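Local coordinates for protein inactive Zymogen C11 Protease (Parabacteroides distasonis, PDB 6MZO) that probably works, once activated, as a clostripain-like cysteine peptidase of family C11, and is held here as its inactive zymogen, at residues Gln263-Leu268 / Asn326-Leu331; Tyr164-Glu169 / Gly183-Ile188; Tyr272-Asp277 / Ser332-Gln337; Ser222-Ile227 / Lys310-Tyr315; Ile212-Tyr217 / Val302-Thr307. All coordinates share one frame; numbering follows the deposited sequence.

Contact 1: Gln263-Leu268 / Asn326-Leu331; sequences QIMEYL and NKYSGL
Gln263 and Lys327 bring their CA atoms to 6.3 Å where two irregular loops, 263-268 and 326-331, meet at the surface before diverging. The side-chain amide of Gln263 does most of the joining. Its OE1 accepts two backbone N-H groups, from Asn326 N at 2.8 Å and Lys327 N at 3.1 Å. Both donors stand on the same face of the amide, well above its plane, and the bonds are bent, to 142° and 150° at the hydrogen. A water bridges to Asn326 OD1, its bond to Gln263 OE1 being weak. The other end of the amide fixes the rotation: NE2 donates almost straight, and in plane, to Ile264 O at 2.9 Å, and also reaches Pro324 O. A first torsion of 166° swings CG away from the backbone N and bends the Gln263 chain over the facing loop, CG lying 3.3 Å from Lys327 O. That carbonyl, also touched by Met265 CE, is buried here without a partner in the model. The same methyl sits at the edge of the Tyr328 ring, CE to CD1 4.2 Å, while Gly330 N lies over the centre of one ring face and Tyr328 OH bonds Ile227 O. The contact lies between two sheets: 263-268 bonds through its backbone to strand 275-277, and Tyr328 packs on strands 226-231 and 302-307.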
# COMPACT_ATOMS: atom_id res chain seq x y z
N GLN A 263 8.66 18.80 -2.13
CA GLN A 263 7.75 18.18 -3.04
C GLN A 263 6.58 17.53 -2.27
O GLN A 263 6.78 16.62 -1.48
CB GLN A 263 8.47 17.09 -3.89
CG GLN A 263 7.53 16.12 -4.66
CD GLN A 263 6.85 16.75 -5.83
OE1 GLN A 263 7.50 17.30 -6.72
NE2 GLN A 263 5.54 16.70 -5.85
N ILE A 264 5.37 17.98 -2.55
CA ILE A 264 4.20 17.38 -1.88
C ILE A 264 3.96 15.93 -2.31
O ILE A 264 4.11 15.63 -3.51
CB ILE A 264 2.94 18.21 -2.19
CG1 ILE A 264 3.01 19.50 -1.47
CG2 ILE A 264 1.63 17.46 -1.74
CD1 ILE A 264 2.01 20.50 -2.04
N MET A 265 3.57 15.06 -1.38
CA MET A 265 3.07 13.72 -1.78
C MET A 265 1.62 13.59 -1.38
O MET A 265 0.83 13.05 -2.16
CB MET A 265 3.93 12.59 -1.14
CG MET A 265 5.28 12.49 -1.87
SD MET A 265 5.12 11.59 -3.48
CE MET A 265 5.98 12.67 -4.63
N GLU A 266 1.27 14.06 -0.19
CA GLU A 266 -0.10 13.99 0.29
C GLU A 266 -0.81 15.33 0.13
O GLU A 266 -0.23 16.38 0.41
CB GLU A 266 -0.13 13.55 1.76
CG GLU A 266 -1.52 13.53 2.37
CD GLU A 266 -1.72 14.64 3.39
OE1 GLU A 266 -0.83 14.84 4.23
OE2 GLU A 266 -2.78 15.31 3.34
N TYR A 267 -2.06 15.29 -0.31
CA TYR A 267 -2.85 16.50 -0.50
C TYR A 267 -4.32 16.27 -0.19
O TYR A 267 -5.16 16.27 -1.08
CB TYR A 267 -2.69 17.02 -1.94
CG TYR A 267 -3.07 18.47 -2.11
CD1 TYR A 267 -2.23 19.48 -1.66
CD2 TYR A 267 -4.26 18.83 -2.72
CE1 TYR A 267 -2.57 20.81 -1.82
CE2 TYR A 267 -4.61 20.16 -2.88
CZ TYR A 267 -3.76 21.14 -2.42
OH TYR A 267 -4.11 22.47 -2.58
N LEU A 268 -4.63 16.08 1.09
CA LEU A 268 -6.00 15.86 1.53
C LEU A 268 -6.64 17.17 1.96
O LEU A 268 -7.87 17.29 1.99
CB LEU A 268 -6.04 14.85 2.67
CG LEU A 268 -5.49 13.45 2.36
CD1 LEU A 268 -5.00 12.77 3.63
CD2 LEU A 268 -6.55 12.60 1.67
N ASN A 326 7.57 16.88 -9.44
CA ASN A 326 8.84 17.39 -9.92
C ASN A 326 10.03 16.60 -9.35
O ASN A 326 11.08 16.58 -9.97
CB ASN A 326 9.02 18.88 -9.58
CG ASN A 326 7.95 19.77 -10.23
OD1 ASN A 326 7.40 20.67 -9.57
ND2 ASN A 326 7.65 19.53 -11.50
N LYS A 327 9.86 15.96 -8.18
CA LYS A 327 10.89 15.12 -7.53
C LYS A 327 10.20 13.85 -7.15
O LYS A 327 9.12 13.91 -6.58
CB LYS A 327 11.49 15.76 -6.28
CG LYS A 327 12.34 17.04 -6.69
CD LYS A 327 12.89 17.70 -5.48
CE LYS A 327 13.71 18.95 -5.90
NZ LYS A 327 14.15 19.69 -4.68
N TYR A 328 10.79 12.69 -7.45
CA TYR A 328 10.03 11.46 -7.17
C TYR A 328 10.98 10.38 -6.73
O TYR A 328 11.72 9.80 -7.59
CB TYR A 328 9.27 11.03 -8.44
CG TYR A 328 8.46 9.80 -8.20
CD1 TYR A 328 7.40 9.85 -7.34
CD2 TYR A 328 8.75 8.56 -8.83
CE1 TYR A 328 6.64 8.72 -7.03
CE2 TYR A 328 7.98 7.41 -8.55
CZ TYR A 328 6.94 7.52 -7.65
OH TYR A 328 6.19 6.43 -7.31
N SER A 329 10.98 10.06 -5.41
CA SER A 329 11.89 8.99 -4.91
C SER A 329 11.18 7.62 -4.77
O SER A 329 11.82 6.58 -4.57
CB SER A 329 12.50 9.45 -3.56
OG SER A 329 11.49 9.45 -2.55
N GLY A 330 9.85 7.62 -4.95
CA GLY A 330 9.04 6.39 -4.83
C GLY A 330 8.59 6.16 -3.40
O GLY A 330 7.83 5.26 -3.15
N LEU A 331 9.04 7.01 -2.44
CA LEU A 331 8.56 6.87 -1.05
C LEU A 331 8.15 8.25 -0.53
O LEU A 331 8.83 9.22 -0.76
CB LEU A 331 9.62 6.30 -0.09
CG LEU A 331 9.85 4.77 -0.28
CD1 LEU A 331 11.04 4.38 0.63
CD2 LEU A 331 8.64 4.05 0.14
O HOH W 1 7.36 20.62 -6.38

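Contact 2: Tyr164-Glu169 / Gly183-Ile188; sequences YMSCAE and GSPTEI
Ser184 O receives the Ser166 N-H from an unusual direction: the bond is 3.0 Å long and nearly straight at the hydrogen, yet the donor stands 66° out of the carbonyl plane. Two residues on, Thr186 O takes Tyr164 N at 3.0 Å, also from above its plane. Ser166, the centre of an inverse gamma turn, lays its CB 3.7 Å from Pro185 CD, and its OG bonds Ser228. Cys167 then N-caps helix 168-173. In clan CD peptidases the loop leaving a strand placed like 155-162 carries the catalytic cysteine, so this contact probably borders the active site. The facing loop is braced by an ST turn, Thr186 N to Ser184 OG. The Tyr164 ring has Pro185 O at its edge, 3.4 Å from CD1. Glu187, CG opposite its carbonyl carbon (chi1 -68°), runs extended beside this ring, the carboxylate turned 84° to it. Tyr164 OH reaches Glu187 OE2 at 2.6 Å in a weak bond and accepts from Tyr267 N, while Glu187 OE1 holds Ala314 N.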
# COMPACT_ATOMS: atom_id res chain seq x y z
N TYR A 164 -1.36 6.40 -0.30
CA TYR A 164 -0.20 6.83 0.48
C TYR A 164 0.57 5.72 1.16
O TYR A 164 1.33 5.99 2.09
CB TYR A 164 -0.64 7.87 1.52
CG TYR A 164 -1.33 9.07 0.94
CD1 TYR A 164 -0.70 9.85 -0.06
CD2 TYR A 164 -2.60 9.41 1.32
CE1 TYR A 164 -1.33 10.96 -0.55
CE2 TYR A 164 -3.26 10.54 0.83
CZ TYR A 164 -2.62 11.32 -0.13
OH TYR A 164 -3.23 12.43 -0.64
N MET A 165 0.44 4.49 0.68
CA MET A 165 1.05 3.42 1.46
C MET A 165 2.48 3.23 1.17
O MET A 165 3.19 2.57 1.93
CB MET A 165 0.28 2.06 1.27
CG MET A 165 -1.14 2.14 1.80
SD MET A 165 -1.32 2.52 3.57
CE MET A 165 -0.91 0.88 4.26
N SER A 166 2.97 3.71 0.02
CA SER A 166 4.42 3.65 -0.23
C SER A 166 5.09 4.78 0.51
O SER A 166 5.34 5.86 -0.07
CB SER A 166 4.75 3.81 -1.74
OG SER A 166 4.39 2.60 -2.40
N CYS A 167 5.41 4.55 1.76
CA CYS A 167 6.19 5.47 2.56
C CYS A 167 7.11 4.66 3.42
O CYS A 167 6.89 3.47 3.60
CB CYS A 167 5.32 6.34 3.44
SG CYS A 167 4.29 5.35 4.60
N ALA A 168 8.16 5.28 3.89
CA ALA A 168 9.15 4.56 4.64
C ALA A 168 8.52 3.90 5.82
O ALA A 168 8.90 2.78 6.21
CB ALA A 168 10.26 5.46 5.10
N GLU A 169 7.61 4.62 6.47
CA GLU A 169 7.07 4.11 7.70
C GLU A 169 6.31 2.80 7.54
O GLU A 169 6.42 1.90 8.41
CB GLU A 169 6.12 5.13 8.33
CG GLU A 169 6.76 6.50 8.74
CD GLU A 169 6.80 7.51 7.57
OE1 GLU A 169 6.62 7.15 6.42
OE2 GLU A 169 7.06 8.68 7.91
N GLY A 183 2.91 -0.36 -3.76
CA GLY A 183 1.93 0.65 -3.39
C GLY A 183 2.20 1.96 -4.08
O GLY A 183 3.10 2.03 -4.94
N SER A 184 1.40 2.95 -3.74
CA SER A 184 1.60 4.31 -4.28
C SER A 184 1.98 5.23 -3.19
O SER A 184 1.38 5.20 -2.10
CB SER A 184 0.32 4.82 -4.96
OG SER A 184 0.45 6.20 -5.40
N PRO A 185 2.95 6.11 -3.44
CA PRO A 185 3.19 7.20 -2.47
C PRO A 185 2.17 8.28 -2.51
O PRO A 185 2.21 9.13 -1.61
CB PRO A 185 4.56 7.76 -2.84
CG PRO A 185 4.72 7.37 -4.34
CD PRO A 185 3.97 6.05 -4.53
N THR A 186 1.30 8.29 -3.51
CA THR A 186 0.27 9.34 -3.61
C THR A 186 -1.09 8.72 -3.58
O THR A 186 -1.19 7.60 -3.00
CB THR A 186 0.46 10.27 -4.87
OG1 THR A 186 0.30 9.53 -6.10
CG2 THR A 186 1.85 10.85 -4.75
N GLU A 187 -2.14 9.35 -4.13
CA GLU A 187 -3.48 8.75 -4.11
C GLU A 187 -3.64 7.81 -5.29
O GLU A 187 -3.03 7.99 -6.35
CB GLU A 187 -4.57 9.84 -4.10
CG GLU A 187 -4.54 10.57 -2.82
CD GLU A 187 -5.73 11.51 -2.60
OE1 GLU A 187 -6.73 11.44 -3.34
OE2 GLU A 187 -5.64 12.29 -1.66
N ILE A 188 -4.42 6.74 -5.06
CA ILE A 188 -4.91 5.93 -6.12
C ILE A 188 -6.38 6.12 -6.04
O ILE A 188 -6.99 5.87 -4.98
CB ILE A 188 -4.63 4.49 -5.94
CG1 ILE A 188 -3.15 4.26 -5.76
CG2 ILE A 188 -5.19 3.72 -7.12
CD1 ILE A 188 -2.78 2.76 -5.47

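Contact 3: Tyr272-Asp277 / Ser332-Gln337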
# COMPACT_ATOMS: atom_id res chain seq x y z
N TYR A 272 -2.23 22.38 5.53
CA TYR A 272 -1.12 21.61 6.09
C TYR A 272 -1.12 20.24 5.43
O TYR A 272 -2.21 19.69 5.16
CB TYR A 272 -1.22 21.46 7.62
CG TYR A 272 -0.99 22.78 8.32
CD1 TYR A 272 0.31 23.26 8.49
CD2 TYR A 272 -2.03 23.51 8.78
CE1 TYR A 272 0.54 24.46 9.11
CE2 TYR A 272 -1.82 24.71 9.36
CZ TYR A 272 -0.53 25.17 9.55
OH TYR A 272 -0.38 26.38 10.18
N HIS A 273 0.06 19.72 5.12
CA HIS A 273 0.18 18.37 4.55
C HIS A 273 1.10 17.59 5.47
O HIS A 273 2.03 18.18 6.03
CB HIS A 273 0.78 18.40 3.11
CG HIS A 273 0.24 19.52 2.28
ND1 HIS A 273 -1.10 19.63 1.98
CD2 HIS A 273 0.84 20.61 1.74
CE1 HIS A 273 -1.31 20.76 1.32
NE2 HIS A 273 -0.15 21.37 1.14
N ALA A 274 0.88 16.28 5.60
CA ALA A 274 1.71 15.44 6.44
C ALA A 274 2.86 14.84 5.61
O ALA A 274 3.99 14.75 6.14
CB ALA A 274 0.84 14.31 7.04
N LEU A 275 2.56 14.41 4.39
CA LEU A 275 3.56 13.57 3.69
C LEU A 275 4.16 14.26 2.49
O LEU A 275 3.42 14.83 1.64
CB LEU A 275 2.94 12.25 3.23
CG LEU A 275 2.09 11.52 4.22
CD1 LEU A 275 1.58 10.18 3.57
CD2 LEU A 275 2.93 11.13 5.44
N TYR A 276 5.47 14.20 2.40
CA TYR A 276 6.25 14.78 1.33
C TYR A 276 7.21 13.74 0.74
O TYR A 276 7.31 12.69 1.25
CB TYR A 276 7.04 15.95 1.87
CG TYR A 276 6.18 17.11 2.27
CD1 TYR A 276 5.64 17.21 3.52
CD2 TYR A 276 5.90 18.09 1.39
CE1 TYR A 276 4.85 18.26 3.88
CE2 TYR A 276 5.10 19.14 1.74
CZ TYR A 276 4.59 19.23 2.99
OH TYR A 276 3.80 20.28 3.32
N ASP A 277 7.90 14.07 -0.34
CA ASP A 277 8.84 13.13 -0.90
C ASP A 277 9.98 12.86 0.07
O ASP A 277 10.55 13.75 0.59
CB ASP A 277 9.41 13.60 -2.24
CG ASP A 277 10.41 12.64 -2.81
OD1 ASP A 277 9.99 11.58 -3.22
OD2 ASP A 277 11.59 12.92 -2.79
N SER A 332 7.01 8.28 0.16
CA SER A 332 6.62 9.45 0.94
C SER A 332 7.20 9.29 2.35
O SER A 332 7.60 8.16 2.77
CB SER A 332 5.09 9.56 1.00
OG SER A 332 4.59 9.80 -0.32
N ILE A 333 7.14 10.40 3.12
CA ILE A 333 7.64 10.42 4.47
C ILE A 333 6.81 11.45 5.25
O ILE A 333 6.40 12.51 4.67
CB ILE A 333 9.12 10.74 4.54
CG1 ILE A 333 9.72 10.35 5.87
CG2 ILE A 333 9.41 12.28 4.26
CD1 ILE A 333 9.83 8.75 6.08
N TYR A 334 6.55 11.17 6.53
CA TYR A 334 6.01 12.24 7.41
C TYR A 334 7.07 13.30 7.66
O TYR A 334 8.23 12.97 7.95
CB TYR A 334 5.53 11.67 8.79
CG TYR A 334 4.96 12.75 9.71
CD1 TYR A 334 3.84 13.49 9.30
CD2 TYR A 334 5.54 13.03 10.97
CE1 TYR A 334 3.35 14.52 10.09
CE2 TYR A 334 5.00 14.04 11.79
CZ TYR A 334 3.92 14.77 11.33
OH TYR A 334 3.37 15.74 12.12
N VAL A 335 6.67 14.59 7.64
CA VAL A 335 7.61 15.66 7.97
C VAL A 335 7.09 16.34 9.25
O VAL A 335 6.09 17.04 9.20
CB VAL A 335 7.70 16.68 6.82
CG1 VAL A 335 8.53 17.91 7.28
CG2 VAL A 335 8.33 15.98 5.56
N PRO A 336 7.80 16.17 10.38
CA PRO A 336 7.34 16.84 11.59
C PRO A 336 7.32 18.38 11.42
O PRO A 336 8.20 19.01 10.80
CB PRO A 336 8.39 16.46 12.64
CG PRO A 336 8.76 15.00 12.19
CD PRO A 336 8.84 15.13 10.67
N GLN A 337 6.27 18.95 11.98
CA GLN A 337 6.01 20.39 11.81
C GLN A 337 5.51 20.99 13.11
O GLN A 337 4.72 20.38 13.86
CB GLN A 337 4.97 20.62 10.70
CG GLN A 337 5.49 20.20 9.32
CD GLN A 337 4.36 20.03 8.31
OE1 GLN A 337 3.69 21.02 7.92
NE2 GLN A 337 4.14 18.78 7.89
O HOH W 2 2.41 21.26 5.56
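Tyr276 meets Val335 obliquely to its ring, CD1 to CG2 3.6 Å, with the two side chains at about a right angle. Further out along the same ring, the Gln337 amide comes to the edge. Three bonds hold this amide: NE2 donates to His273 O across the contact at 2.9 Å, straight and in the amide plane, and to Val335 O at 2.9 Å. Its OE1 accepts from a water at 2.7 Å, and that water in turn accepts from His273 N and Tyr276 OH. A leucine in place of Gln337 would probably leave His273 O and Val335 O without the NE2 donor and deprive the water of its acceptor, OE1. Between the backbones runs a short antiparallel pairing. Tyr276 and Ile333 form the hydrogen-bonded pair, with both bonds at 3.0 Å (Tyr276 N to Ile333 O, Ile333 N to Tyr276 O), and Leu275 with Tyr334 and Asp277 with Ser332 are non-hydrogen-bonded pairs. Past the strand, Val335 N bonds Ala274 O. Tyr334, its CG turned opposite the backbone N (chi1 -180°), brings the edge of its ring to Ala274 CB, 3.8 Å from CD1, and Pro336 N lies above one ring face, toward its rim. The two-stranded sheet is wedged between helices: Ile333 and Val335 pack on helix 278-283, Ile333 also on helix 168-173, and Tyr334 on helix 341-347, where its OH bonds Asn344.

Contact 4: Ser222-Ile227 / Lys310-Tyr315; sequences SEAGTI and KAVYAY
Ala224 sets its methyl to one side of the Lys310-Ala311 peptide plane, beyond the carbonyl oxygen, CB standing 3.3 Å from Lys310 O; the flat groups here are peptide units, and no aromatic ring of the two segments takes part. The same carbonyl bonds to Thr308 OG1, and that hydroxyl also takes the N-H of Gly225, so a single side chain links the two segments where Gly225 N and Lys310 O are themselves 4.0 Å apart. On the next residue but one, Val312 offers its branch point: CB lies 4.0 Å from Ala224 CB. Its chi1 of 66° puts CG1 between N and carbonyl carbon and CG2 across from N, and both methyls lie farther from Ala224 than the branch carbon does. Tyr322 of the partner strand 321-324 packs on both Ala224 and Val312. At the outer end a water spans the segments, accepting from Lys310 N at 2.8 Å and donating to Glu223 O at 2.9 Å. The contact thus joins the loop that leads into strand 226-231 of the central sheet to the small hairpin of 310-313 and 321-324. With no direct hydrogen bond across it, the join depends on the single Ala224 methyl against Val312 and the Lys310 carbonyl, and on polar groups bridged by a hydroxyl and a water.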
# COMPACT_ATOMS: atom_id res chain seq x y z
N SER A 222 -1.05 7.70 -19.48
CA SER A 222 -1.55 8.92 -20.13
C SER A 222 -2.42 9.76 -19.23
O SER A 222 -2.93 10.79 -19.65
CB SER A 222 -2.31 8.54 -21.39
OG SER A 222 -1.37 8.10 -22.34
N GLU A 223 -2.54 9.34 -17.97
CA GLU A 223 -3.37 10.02 -17.01
C GLU A 223 -2.45 10.44 -15.87
O GLU A 223 -1.47 11.19 -16.08
CB GLU A 223 -4.48 9.12 -16.51
CG GLU A 223 -5.57 8.96 -17.48
CD GLU A 223 -6.15 10.29 -17.83
OE1 GLU A 223 -6.89 10.84 -16.98
OE2 GLU A 223 -5.86 10.80 -18.93
N ALA A 224 -2.72 9.95 -14.66
CA ALA A 224 -1.87 10.26 -13.55
C ALA A 224 -1.81 9.09 -12.57
O ALA A 224 -2.81 8.42 -12.35
CB ALA A 224 -2.35 11.48 -12.82
N GLY A 225 -0.62 8.82 -12.08
CA GLY A 225 -0.45 7.76 -11.10
C GLY A 225 1.02 7.63 -10.73
O GLY A 225 1.89 7.96 -11.53
N THR A 226 1.27 7.15 -9.51
CA THR A 226 2.62 6.92 -9.02
C THR A 226 2.66 5.54 -8.43
O THR A 226 1.66 5.16 -7.76
CB THR A 226 3.06 7.94 -7.93
OG1 THR A 226 2.24 7.77 -6.75
CG2 THR A 226 2.99 9.41 -8.46
N ILE A 227 3.76 4.79 -8.64
CA ILE A 227 3.83 3.42 -8.10
C ILE A 227 5.27 3.16 -7.67
O ILE A 227 6.22 3.79 -8.18
CB ILE A 227 3.36 2.39 -9.18
CG1 ILE A 227 3.12 0.99 -8.57
CG2 ILE A 227 4.32 2.43 -10.38
CD1 ILE A 227 1.88 1.09 -7.74
N LYS A 310 2.12 14.38 -13.47
CA LYS A 310 1.36 14.85 -12.31
C LYS A 310 0.79 13.73 -11.50
O LYS A 310 0.70 12.60 -12.01
CB LYS A 310 0.21 15.72 -12.78
CG LYS A 310 0.77 16.99 -13.55
CD LYS A 310 -0.21 18.15 -13.79
CE LYS A 310 0.40 19.24 -14.73
NZ LYS A 310 1.72 19.74 -14.21
N ALA A 311 0.41 14.07 -10.27
CA ALA A 311 -0.28 13.17 -9.35
C ALA A 311 -1.69 13.70 -9.20
O ALA A 311 -1.93 14.94 -9.19
CB ALA A 311 0.44 13.11 -7.98
N VAL A 312 -2.64 12.77 -9.06
CA VAL A 312 -4.04 13.14 -8.91
C VAL A 312 -4.55 13.01 -7.46
O VAL A 312 -4.15 12.12 -6.71
CB VAL A 312 -4.93 12.31 -9.85
CG1 VAL A 312 -4.93 10.84 -9.44
CG2 VAL A 312 -6.31 12.95 -9.90
N TYR A 313 -5.40 13.96 -7.06
CA TYR A 313 -5.93 14.00 -5.68
C TYR A 313 -7.43 14.19 -5.68
O TYR A 313 -7.99 14.88 -6.55
CB TYR A 313 -5.28 15.12 -4.85
CG TYR A 313 -3.79 14.91 -4.76
CD1 TYR A 313 -3.26 14.09 -3.77
CD2 TYR A 313 -2.92 15.47 -5.72
CE1 TYR A 313 -1.90 13.85 -3.68
CE2 TYR A 313 -1.55 15.21 -5.67
CZ TYR A 313 -1.05 14.39 -4.66
OH TYR A 313 0.32 14.15 -4.61
N ALA A 314 -8.09 13.64 -4.66
CA ALA A 314 -9.55 13.80 -4.56
C ALA A 314 -9.96 15.22 -4.16
O ALA A 314 -10.99 15.74 -4.60
CB ALA A 314 -10.11 12.82 -3.56
N TYR A 315 -9.15 15.85 -3.32
CA TYR A 315 -9.47 17.20 -2.89
C TYR A 315 -9.19 18.18 -4.01
O TYR A 315 -8.11 18.17 -4.55
CB TYR A 315 -8.65 17.59 -1.65
CG TYR A 315 -8.92 19.03 -1.28
CD1 TYR A 315 -10.00 19.36 -0.50
CD2 TYR A 315 -8.09 20.06 -1.74
CE1 TYR A 315 -10.27 20.68 -0.18
CE2 TYR A 315 -8.35 21.39 -1.43
CZ TYR A 315 -9.44 21.69 -0.65
OH TYR A 315 -9.72 23.00 -0.34
O HOH W 3 0.23 13.33 -15.27

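Contact 5: Ile212-Tyr217 / Val302-Thr307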
# COMPACT_ATOMS: atom_id res chain seq x y z
N ILE A 212 3.93 -6.30 -11.95
CA ILE A 212 2.71 -5.69 -11.45
C ILE A 212 2.78 -4.16 -11.42
O ILE A 212 1.87 -3.50 -11.92
CB ILE A 212 2.39 -6.23 -10.03
CG1 ILE A 212 1.99 -7.70 -10.12
CG2 ILE A 212 1.27 -5.38 -9.36
CD1 ILE A 212 2.00 -8.39 -8.72
N ALA A 213 3.92 -3.64 -10.95
CA ALA A 213 4.07 -2.18 -10.89
C ALA A 213 4.21 -1.55 -12.28
O ALA A 213 3.65 -0.49 -12.55
CB ALA A 213 5.25 -1.87 -10.02
N THR A 214 4.91 -2.25 -13.17
CA THR A 214 5.04 -1.75 -14.56
C THR A 214 3.68 -1.70 -15.27
O THR A 214 3.41 -0.76 -16.04
CB THR A 214 6.05 -2.53 -15.42
OG1 THR A 214 5.57 -3.85 -15.68
CG2 THR A 214 7.36 -2.61 -14.71
N LYS A 215 2.80 -2.66 -14.97
CA LYS A 215 1.47 -2.63 -15.52
C LYS A 215 0.62 -1.50 -14.99
O LYS A 215 -0.17 -0.93 -15.72
CB LYS A 215 0.77 -3.96 -15.25
CG LYS A 215 0.94 -4.96 -16.43
CD LYS A 215 2.36 -5.54 -16.63
CE LYS A 215 2.40 -6.72 -17.72
NZ LYS A 215 1.39 -7.72 -17.30
N PHE A 216 0.77 -1.21 -13.69
CA PHE A 216 0.10 -0.06 -13.11
C PHE A 216 0.51 1.25 -13.84
O PHE A 216 -0.37 2.06 -14.20
CB PHE A 216 0.45 0.04 -11.61
CG PHE A 216 -0.20 1.22 -10.92
CD1 PHE A 216 0.31 2.54 -11.04
CD2 PHE A 216 -1.31 0.99 -10.16
CE1 PHE A 216 -0.31 3.62 -10.37
CE2 PHE A 216 -1.93 2.03 -9.43
CZ PHE A 216 -1.44 3.36 -9.56
N TYR A 217 1.82 1.42 -14.03
CA TYR A 217 2.33 2.58 -14.80
C TYR A 217 1.83 2.59 -16.23
O TYR A 217 1.29 3.63 -16.69
CB TYR A 217 3.87 2.63 -14.77
CG TYR A 217 4.35 3.79 -15.66
CD1 TYR A 217 4.06 5.09 -15.26
CD2 TYR A 217 4.93 3.57 -16.90
CE1 TYR A 217 4.44 6.20 -16.06
CE2 TYR A 217 5.30 4.67 -17.72
CZ TYR A 217 5.03 5.96 -17.29
OH TYR A 217 5.42 7.00 -18.10
N VAL A 302 14.23 0.58 -2.97
CA VAL A 302 13.12 0.90 -3.87
C VAL A 302 13.52 0.28 -5.25
O VAL A 302 14.31 0.90 -6.03
CB VAL A 302 12.87 2.36 -3.94
CG1 VAL A 302 11.68 2.64 -4.94
CG2 VAL A 302 12.48 2.95 -2.54
N ILE A 303 13.04 -0.93 -5.54
CA ILE A 303 13.59 -1.67 -6.67
C ILE A 303 12.93 -1.31 -7.97
O ILE A 303 13.53 -1.58 -9.04
CB ILE A 303 13.54 -3.22 -6.48
CG1 ILE A 303 12.08 -3.70 -6.34
CG2 ILE A 303 14.44 -3.56 -5.28
CD1 ILE A 303 12.00 -5.23 -6.58
N TYR A 304 11.74 -0.69 -7.90
CA TYR A 304 11.07 -0.17 -9.08
C TYR A 304 10.27 1.01 -8.65
O TYR A 304 9.64 0.96 -7.57
CB TYR A 304 10.18 -1.24 -9.72
CG TYR A 304 9.42 -0.68 -10.92
CD1 TYR A 304 9.99 -0.68 -12.19
CD2 TYR A 304 8.18 -0.07 -10.73
CE1 TYR A 304 9.30 -0.15 -13.25
CE2 TYR A 304 7.44 0.49 -11.80
CZ TYR A 304 8.04 0.47 -13.04
OH TYR A 304 7.39 0.96 -14.17
N LYS A 305 10.28 2.09 -9.45
CA LYS A 305 9.38 3.22 -9.21
C LYS A 305 9.02 3.86 -10.54
O LYS A 305 9.80 3.82 -11.53
CB LYS A 305 9.98 4.23 -8.28
CG LYS A 305 11.18 5.01 -8.93
CD LYS A 305 11.62 6.15 -7.99
CE LYS A 305 12.73 6.95 -8.70
NZ LYS A 305 13.88 6.08 -8.82
N ALA A 306 7.83 4.41 -10.62
CA ALA A 306 7.44 5.11 -11.82
C ALA A 306 6.43 6.17 -11.48
O ALA A 306 5.60 6.01 -10.58
CB ALA A 306 6.90 4.16 -12.88
N THR A 307 6.48 7.27 -12.24
CA THR A 307 5.47 8.30 -12.08
C THR A 307 5.14 9.00 -13.41
O THR A 307 6.00 9.15 -14.31
CB THR A 307 5.95 9.40 -11.08
OG1 THR A 307 4.92 10.37 -10.93
CG2 THR A 307 7.26 10.11 -11.62
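Ala213 O accepts the helical N-H of Tyr217 at 3.0 Å, a bond that sets these two residues a turn apart, both directed at strand 302-307. The axes of helix and strand run nearly parallel, 5° apart and 8.7 Å at their closest, and Tyr304 fills much of the gap. Its chi1 of 177° points CG directly away from the backbone N, and the ring extends from the strand to the helix, where it is met from one side of its plane at two points: Ala213 CB touches CD2 at 3.5 Å, and Thr214 CG2 touches CE1, also at 3.5 Å. The Thr214 side chain crosses the ring at about a right angle; its methyl makes the contact while OG1 turns back to bond Gly211 O within the helix. The hydroxyl end of Tyr304 reaches Tyr217, OH lying 3.9 Å from CB. Tyr217 in turn covers Ala306, whose CB is 3.8 Å from CG, and stretches along the strand until CE1 comes 3.8 Å from Thr307 O. An alanine in place of Tyr304 would probably open a gap between helix and strand, leaving Ala213 and the Thr214 methyl without their aromatic partner. Here helix 209-220 covers part of edge strand 302-307, as helices pack on the sheet in an alpha/beta fold. No hydrogen bond crosses, so the segments meet by van der Waals contact, mostly of methyls and rings.

Along the chain, contact 2 closes first, over a short loop holding helix 168-173 and strand 178-183. The other four open in the order 5, 4, 1, 3 and close in that same order; these four all cross one another and none nests. Contact 5 ties helix 209-220 to one edge strand of the central sheet. Contact 4 joins the entry to strand 226-231 to the hairpin 310-324, which follows strand 302-307; Ile227 N bonding Ala306 O connects contacts 4 and 5. Contact 1 ties the loop before strand 275-277 to the loop before strand 332-334, and contact 3 pairs those strands. Contacts 1 and 2 each touch all the rest, contact 2 reaching contact 3 through Pro185 O and Ser332.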